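Peroxiredoxin 5 (Alvinella pompejana, PDB 2XHF) probably reduces hydrogen peroxide and organic hydroperoxides as a thiol-dependent antioxidant enzyme of the peroxiredoxin family, built on a thioredoxin-like fold. Local coordinates at residues D38-R43 against M138-N143; K44-S49 against H78-I83. All blocks are in the same frame, centred on the assembly; numbering follows the deposited sequence.

Contact 1. Residues D38-R43 against M138-N143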
loop_
_atom_site.group_PDB
_atom_site.type_symbol
_atom_site.label_atom_id
_atom_site.label_comp_id
_atom_site.label_asym_id
_atom_site.label_seq_id
_atom_site.Cartn_x
_atom_site.Cartn_y
_atom_site.Cartn_z
ATOM N N ASP A 38 -17.197 -3.077 -16.221
ATOM C CA ASP A 38 -16.927 -4.406 -16.765
ATOM C C ASP A 38 -17.229 -5.492 -15.751
ATOM O O ASP A 38 -17.564 -6.608 -16.116
ATOM C CB ASP A 38 -15.465 -4.571 -17.190
ATOM C CG ASP A 38 -15.087 -3.749 -18.408
ATOM O OD1 ASP A 38 -15.963 -3.150 -19.071
ATOM O OD2 ASP A 38 -13.878 -3.750 -18.720
ATOM N N VAL A 39 -17.070 -5.184 -14.468
ATOM C CA VAL A 39 -17.181 -6.216 -13.450
ATOM C C VAL A 39 -18.637 -6.668 -13.289
ATOM O O VAL A 39 -18.898 -7.850 -13.080
ATOM C CB VAL A 39 -16.609 -5.700 -12.098
ATOM C CG1 VAL A 39 -16.770 -6.749 -11.009
ATOM C CG2 VAL A 39 -15.146 -5.309 -12.273
ATOM N N PHE A 40 -19.579 -5.733 -13.404
ATOM C CA PHE A 40 -20.984 -6.031 -13.106
ATOM C C PHE A 40 -21.906 -5.923 -14.329
ATOM O O PHE A 40 -23.099 -6.072 -14.204
ATOM C CB PHE A 40 -21.505 -5.148 -11.962
ATOM C CG PHE A 40 -20.679 -5.229 -10.720
ATOM C CD1 PHE A 40 -20.824 -6.304 -9.847
ATOM C CD2 PHE A 40 -19.787 -4.222 -10.408
ATOM C CE1 PHE A 40 -20.067 -6.392 -8.688
ATOM C CE2 PHE A 40 -19.006 -4.311 -9.253
ATOM C CZ PHE A 40 -19.166 -5.398 -8.395
ATOM N N ARG A 41 -21.346 -5.691 -15.508
ATOM C CA ARG A 41 -22.184 -5.607 -16.708
ATOM C C ARG A 41 -22.932 -6.916 -16.911
ATOM O O ARG A 41 -22.326 -7.986 -16.943
ATOM C CB ARG A 41 -21.320 -5.337 -17.928
ATOM C CG ARG A 41 -22.118 -5.143 -19.207
ATOM C CD ARG A 41 -21.285 -4.647 -20.374
ATOM N NE ARG A 41 -20.738 -3.319 -20.120
ATOM C CZ ARG A 41 -19.445 -3.066 -19.949
ATOM N NH1 ARG A 41 -18.561 -4.050 -20.035
ATOM N NH2 ARG A 41 -19.029 -1.825 -19.710
ATOM N N GLY A 42 -24.249 -6.817 -17.065
ATOM C CA GLY A 42 -25.074 -7.961 -17.397
ATOM C C GLY A 42 -25.185 -9.012 -16.302
ATOM O O GLY A 42 -25.594 -10.154 -16.576
ATOM N N ARG A 43 -24.817 -8.657 -15.074
ATOM C CA ARG A 43 -24.907 -9.621 -13.986
ATOM C C ARG A 43 -25.137 -8.945 -12.636
ATOM O O ARG A 43 -25.067 -7.724 -12.515
ATOM C CB ARG A 43 -23.642 -10.476 -13.946
ATOM C CG ARG A 43 -22.451 -9.675 -13.554
ATOM C CD ARG A 43 -21.119 -10.435 -13.522
ATOM N NE ARG A 43 -21.156 -11.783 -14.071
ATOM C CZ ARG A 43 -20.401 -12.202 -15.080
ATOM N NH1 ARG A 43 -19.561 -11.374 -15.684
ATOM N NH2 ARG A 43 -20.497 -13.453 -15.498
ATOM N N MET A 138 -22.642 -2.817 -1.246
ATOM C CA MET A 138 -23.758 -2.609 -2.138
ATOM C C MET A 138 -24.028 -3.842 -2.947
ATOM O O MET A 138 -23.106 -4.574 -3.317
ATOM C CB MET A 138 -23.445 -1.456 -3.090
ATOM C CG MET A 138 -23.313 -0.115 -2.361
ATOM S SD MET A 138 -22.991 1.272 -3.460
ATOM C CE MET A 138 -22.100 0.392 -4.709
ATOM N N LEU A 139 -25.305 -4.047 -3.236
ATOM C CA LEU A 139 -25.718 -5.031 -4.213
ATOM C C LEU A 139 -25.858 -4.313 -5.551
ATOM O O LEU A 139 -26.468 -3.244 -5.636
ATOM C CB LEU A 139 -27.051 -5.639 -3.815
ATOM C CG LEU A 139 -27.094 -6.372 -2.488
ATOM C CD1 LEU A 139 -28.472 -7.042 -2.336
ATOM C CD2 LEU A 139 -25.993 -7.385 -2.377
ATOM N N ILE A 140 -25.299 -4.917 -6.592
ATOM C CA ILE A 140 -25.284 -4.333 -7.907
ATOM C C ILE A 140 -25.990 -5.290 -8.874
ATOM O O ILE A 140 -25.908 -6.495 -8.748
ATOM C CB ILE A 140 -23.840 -4.151 -8.390
ATOM C CG1 ILE A 140 -22.953 -3.438 -7.350
ATOM C CG2 ILE A 140 -23.804 -3.441 -9.743
ATOM C CD1 ILE A 140 -23.353 -2.059 -7.042
ATOM N N ASP A 141 -26.691 -4.731 -9.848
ATOM C CA ASP A 141 -27.323 -5.503 -10.917
ATOM C C ASP A 141 -27.102 -4.740 -12.220
ATOM O O ASP A 141 -27.658 -3.664 -12.404
ATOM C CB ASP A 141 -28.816 -5.671 -10.611
ATOM C CG ASP A 141 -29.554 -6.531 -11.631
ATOM O OD1 ASP A 141 -29.088 -6.671 -12.776
ATOM O OD2 ASP A 141 -30.612 -7.088 -11.247
ATOM N N ASP A 142 -26.225 -5.255 -13.077
ATOM C CA ASP A 142 -25.952 -4.609 -14.372
ATOM C C ASP A 142 -25.580 -3.158 -14.141
ATOM O O ASP A 142 -26.048 -2.261 -14.829
ATOM C CB ASP A 142 -27.165 -4.696 -15.308
ATOM C CG ASP A 142 -26.865 -4.200 -16.708
ATOM O OD1 ASP A 142 -25.721 -4.380 -17.174
ATOM O OD2 ASP A 142 -27.787 -3.619 -17.340
ATOM N N ASN A 143 -24.703 -2.960 -13.169
ATOM C CA ASN A 143 -24.140 -1.658 -12.805
ATOM C C ASN A 143 -25.068 -0.666 -12.134
ATOM O O ASN A 143 -24.673 0.469 -11.867
ATOM C CB ASN A 143 -23.377 -1.054 -13.981
ATOM C CG ASN A 143 -22.172 -1.860 -14.297
ATOM O OD1 ASN A 143 -21.377 -2.129 -13.404
ATOM N ND2 ASN A 143 -22.027 -2.292 -15.549
#

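Contact 2. Residues K44-S49 against H78-I83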
loop_
_atom_site.group_PDB
_atom_site.type_symbol
_atom_site.label_atom_id
_atom_site.label_comp_id
_atom_site.label_asym_id
_atom_site.label_seq_id
_atom_site.Cartn_x
_atom_site.Cartn_y
_atom_site.Cartn_z
ATOM N N LYS A 44 -25.409 -9.763 -11.629
ATOM C CA LYS A 44 -25.566 -9.292 -10.263
ATOM C C LYS A 44 -24.264 -9.509 -9.503
ATOM O O LYS A 44 -23.468 -10.388 -9.848
ATOM C CB LYS A 44 -26.705 -10.033 -9.572
ATOM C CG LYS A 44 -28.042 -9.791 -10.243
ATOM C CD LYS A 44 -29.194 -10.403 -9.477
ATOM C CE LYS A 44 -29.128 -11.907 -9.492
ATOM N NZ LYS A 44 -30.379 -12.533 -8.926
ATOM N N GLY A 45 -24.016 -8.695 -8.484
ATOM C CA GLY A 45 -22.847 -8.900 -7.670
ATOM C C GLY A 45 -22.840 -8.005 -6.465
ATOM O O GLY A 45 -23.797 -7.262 -6.198
ATOM N N ILE A 46 -21.748 -8.111 -5.718
ATOM C CA ILE A 46 -21.534 -7.384 -4.484
ATOM C C ILE A 46 -20.283 -6.537 -4.639
ATOM O O ILE A 46 -19.274 -7.002 -5.162
ATOM C CB ILE A 46 -21.323 -8.351 -3.307
ATOM C CG1 ILE A 46 -22.576 -9.178 -3.055
ATOM C CG2 ILE A 46 -20.949 -7.562 -2.044
ATOM C CD1 ILE A 46 -22.301 -10.497 -2.340
ATOM N N LEU A 47 -20.368 -5.283 -4.218
ATOM C CA LEU A 47 -19.220 -4.389 -4.147
ATOM C C LEU A 47 -19.108 -3.848 -2.735
ATOM O O LEU A 47 -20.053 -3.231 -2.226
ATOM C CB LEU A 47 -19.380 -3.213 -5.122
ATOM C CG LEU A 47 -18.221 -2.195 -5.118
ATOM C CD1 LEU A 47 -16.903 -2.826 -5.612
ATOM C CD2 LEU A 47 -18.569 -0.973 -5.972
ATOM N N PHE A 48 -17.973 -4.088 -2.086
ATOM C CA PHE A 48 -17.763 -3.543 -0.755
ATOM C C PHE A 48 -16.377 -2.939 -0.663
ATOM O O PHE A 48 -15.464 -3.303 -1.424
ATOM C CB PHE A 48 -17.986 -4.593 0.360
ATOM C CG PHE A 48 -16.908 -5.650 0.446
ATOM C CD1 PHE A 48 -16.948 -6.766 -0.367
ATOM C CD2 PHE A 48 -15.866 -5.528 1.352
ATOM C CE1 PHE A 48 -15.970 -7.729 -0.295
ATOM C CE2 PHE A 48 -14.902 -6.499 1.432
ATOM C CZ PHE A 48 -14.948 -7.592 0.610
ATOM N N SER A 49 -16.235 -1.976 0.242
ATOM C CA SER A 49 -14.969 -1.274 0.405
ATOM C C SER A 49 -14.243 -1.601 1.704
ATOM O O SER A 49 -14.855 -1.995 2.700
ATOM C CB SER A 49 -15.214 0.222 0.326
ATOM O OG SER A 49 -16.064 0.615 1.398
ATOM N N HIS A 78 -22.333 -14.417 -7.401
ATOM C CA HIS A 78 -21.000 -14.959 -7.153
ATOM C C HIS A 78 -19.907 -13.933 -7.429
ATOM O O HIS A 78 -18.757 -14.124 -6.994
ATOM C CB HIS A 78 -20.726 -16.209 -7.977
ATOM C CG HIS A 78 -20.065 -15.937 -9.290
ATOM N ND1 HIS A 78 -20.772 -15.621 -10.423
ATOM C CD2 HIS A 78 -18.761 -15.942 -9.650
ATOM C CE1 HIS A 78 -19.938 -15.439 -11.430
ATOM N NE2 HIS A 78 -18.707 -15.624 -10.987
ATOM N N THR A 79 -20.249 -12.868 -8.154
ATOM C CA THR A 79 -19.300 -11.806 -8.453
ATOM C C THR A 79 -19.231 -10.849 -7.277
ATOM O O THR A 79 -20.168 -10.100 -7.024
ATOM C CB THR A 79 -19.703 -11.048 -9.721
ATOM O OG1 THR A 79 -19.807 -11.972 -10.810
ATOM C CG2 THR A 79 -18.658 -9.988 -10.055
ATOM N N ILE A 80 -18.116 -10.896 -6.555
ATOM C CA ILE A 80 -17.890 -10.116 -5.351
ATOM C C ILE A 80 -16.596 -9.363 -5.540
ATOM O O ILE A 80 -15.569 -9.953 -5.903
ATOM C CB ILE A 80 -17.776 -11.017 -4.097
ATOM C CG1 ILE A 80 -18.946 -11.974 -4.013
ATOM C CG2 ILE A 80 -17.639 -10.178 -2.811
ATOM C CD1 ILE A 80 -18.733 -13.113 -3.041
ATOM N N ALA A 81 -16.642 -8.063 -5.301
ATOM C CA ALA A 81 -15.471 -7.221 -5.440
ATOM C C ALA A 81 -15.252 -6.394 -4.192
ATOM O O ALA A 81 -16.199 -5.840 -3.627
ATOM C CB ALA A 81 -15.630 -6.299 -6.638
ATOM N N CYS A 82 -13.988 -6.328 -3.787
ATOM C CA CYS A 82 -13.539 -5.468 -2.708
ATOM C C CYS A 82 -12.751 -4.333 -3.332
ATOM O O CYS A 82 -11.874 -4.584 -4.140
ATOM C CB CYS A 82 -12.621 -6.252 -1.786
ATOM S SG CYS A 82 -11.852 -5.287 -0.461
ATOM N N ILE A 83 -13.069 -3.095 -2.958
ATOM C CA ILE A 83 -12.406 -1.935 -3.519
ATOM C C ILE A 83 -11.742 -1.120 -2.404
ATOM O O ILE A 83 -12.309 -0.937 -1.325
ATOM C CB ILE A 83 -13.386 -1.078 -4.356
ATOM C CG1 ILE A 83 -12.665 0.001 -5.136
ATOM C CG2 ILE A 83 -14.517 -0.495 -3.528
ATOM C CD1 ILE A 83 -13.470 0.474 -6.382
HETATM O O HOH W 1 -22.434 -12.720 -10.516
#

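Contact 1. Residues D38-R43 against M138-N143
Phe40 and Ile140 meet where the short helix 37-40 and the type II turn from Phe40 to Arg43 lie against the end of strand 136-141, in the thioredoxin-like fold of this peroxiredoxin. Asp38 stays back from the strand and holds Arg41 in a salt bridge, its OD1 lying 2.9 Å from NH1 of Arg41, near the guanidinium plane. Val39 serves through its neighbour, laying CG1 over the centre of one face of the Phe40 ring. The opposite face takes Ile140, whose CG1 stands 4.2 Å from the ring centroid and almost on the ring normal, a CH-pi contact. Ile140 CG2, turned anti to its own backbone nitrogen, packs beside the root of the ring, 3.6 Å from Phe40 CB. At the ring edge comes Asn143: its OD1 lies 3.3 Å from Phe40 CB, with the amide plane nearly perpendicular to the ring (87°), while its ND2 is bonded to the carbonyl oxygen of His37 and so ties the hairpin loop to the start of the helix. Arg41 presents little more than its CA and CB. The turn closes through the bond from Arg43 N to Phe40 O, and Gly42, at positive phi, points its N-H at the side chain of Asp142. Asp142 receives it: with CG anti to the backbone N (chi1 -173°), the carboxylate swings toward the turn, and OD1 accepts from Gly42 N at 2.8 Å from above the carboxylate plane. Arg43 returns a bond through its backbone, so turn and loop grip each other at two points: Asp142 N donates to Arg43 O at 2.8 Å, nearly straight at 172°, while Asp141 CA adds a CA-H...O contact to that same oxygen.

Contact 2. Residues K44-S49 against H78-I83
With CG set between the backbone N and the carbonyl carbon (chi1 72°), the Phe48 ring leans across the neighbouring parallel strand and over Cys82, whose SG, anti to the backbone N, reaches Phe48 CE2. Cys82 CB sits over a ring face, 3.6 Å from Phe48 CZ, and SG stands obliquely at 4.4 Å from the ring centroid, a sulfur-aromatic contact. Ile80 CG2 meets the ring edge in plane, 3.9 Å from Phe48 CE1, while Tyr65 stacks on Phe48 from outside the pair. Cutting Phe48 back to an alanine is likely to open a gap beside Cys82 and Ile80 and leave Tyr65 without its stacking partner. On the other face of the sheet, Leu47 CD1 packs between Ala81 CB and Ile83 CG2. Gly45 brings its CA to 3.0 Å from Thr79 O, where a side chain would clash. Ile46 and Phe48 each donate and accept through their backbones, to Thr79 O and Ala81 O and from Ala81 N and Ile83 N. A water joins Lys44 O to Thr79 OG1 near Gly45. The chemistry is thus that of a central parallel strand pair: the backbone N and O of Ile46 and Phe48 are spent on strand 79-83, and both faces are mainly apolar.

Centred about 9 Å apart, the two contacts share the mixed five-stranded sheet. Strand 44-49 of contact 2 lies between 79-84, its parallel neighbour, and 136-141, its antiparallel neighbour from contact 1. Along the chain, 38-43 runs directly into 44-49; 78-83 follows, and 138-143 comes last, so contact 1 spans the longer separation and encloses contact 2. Backbone bonds probably join them, from Met138 N to Leu47 O and from Ile140 N to Gly45 O. Phe40 also reaches the side chains of Leu47, Thr79 and Ala81, so helix 37-40 packs over three neighbouring strands on one face of the thioredoxin-like core, while Phe72 of helix 69-74 touches Ile46 and Ile80 on the other.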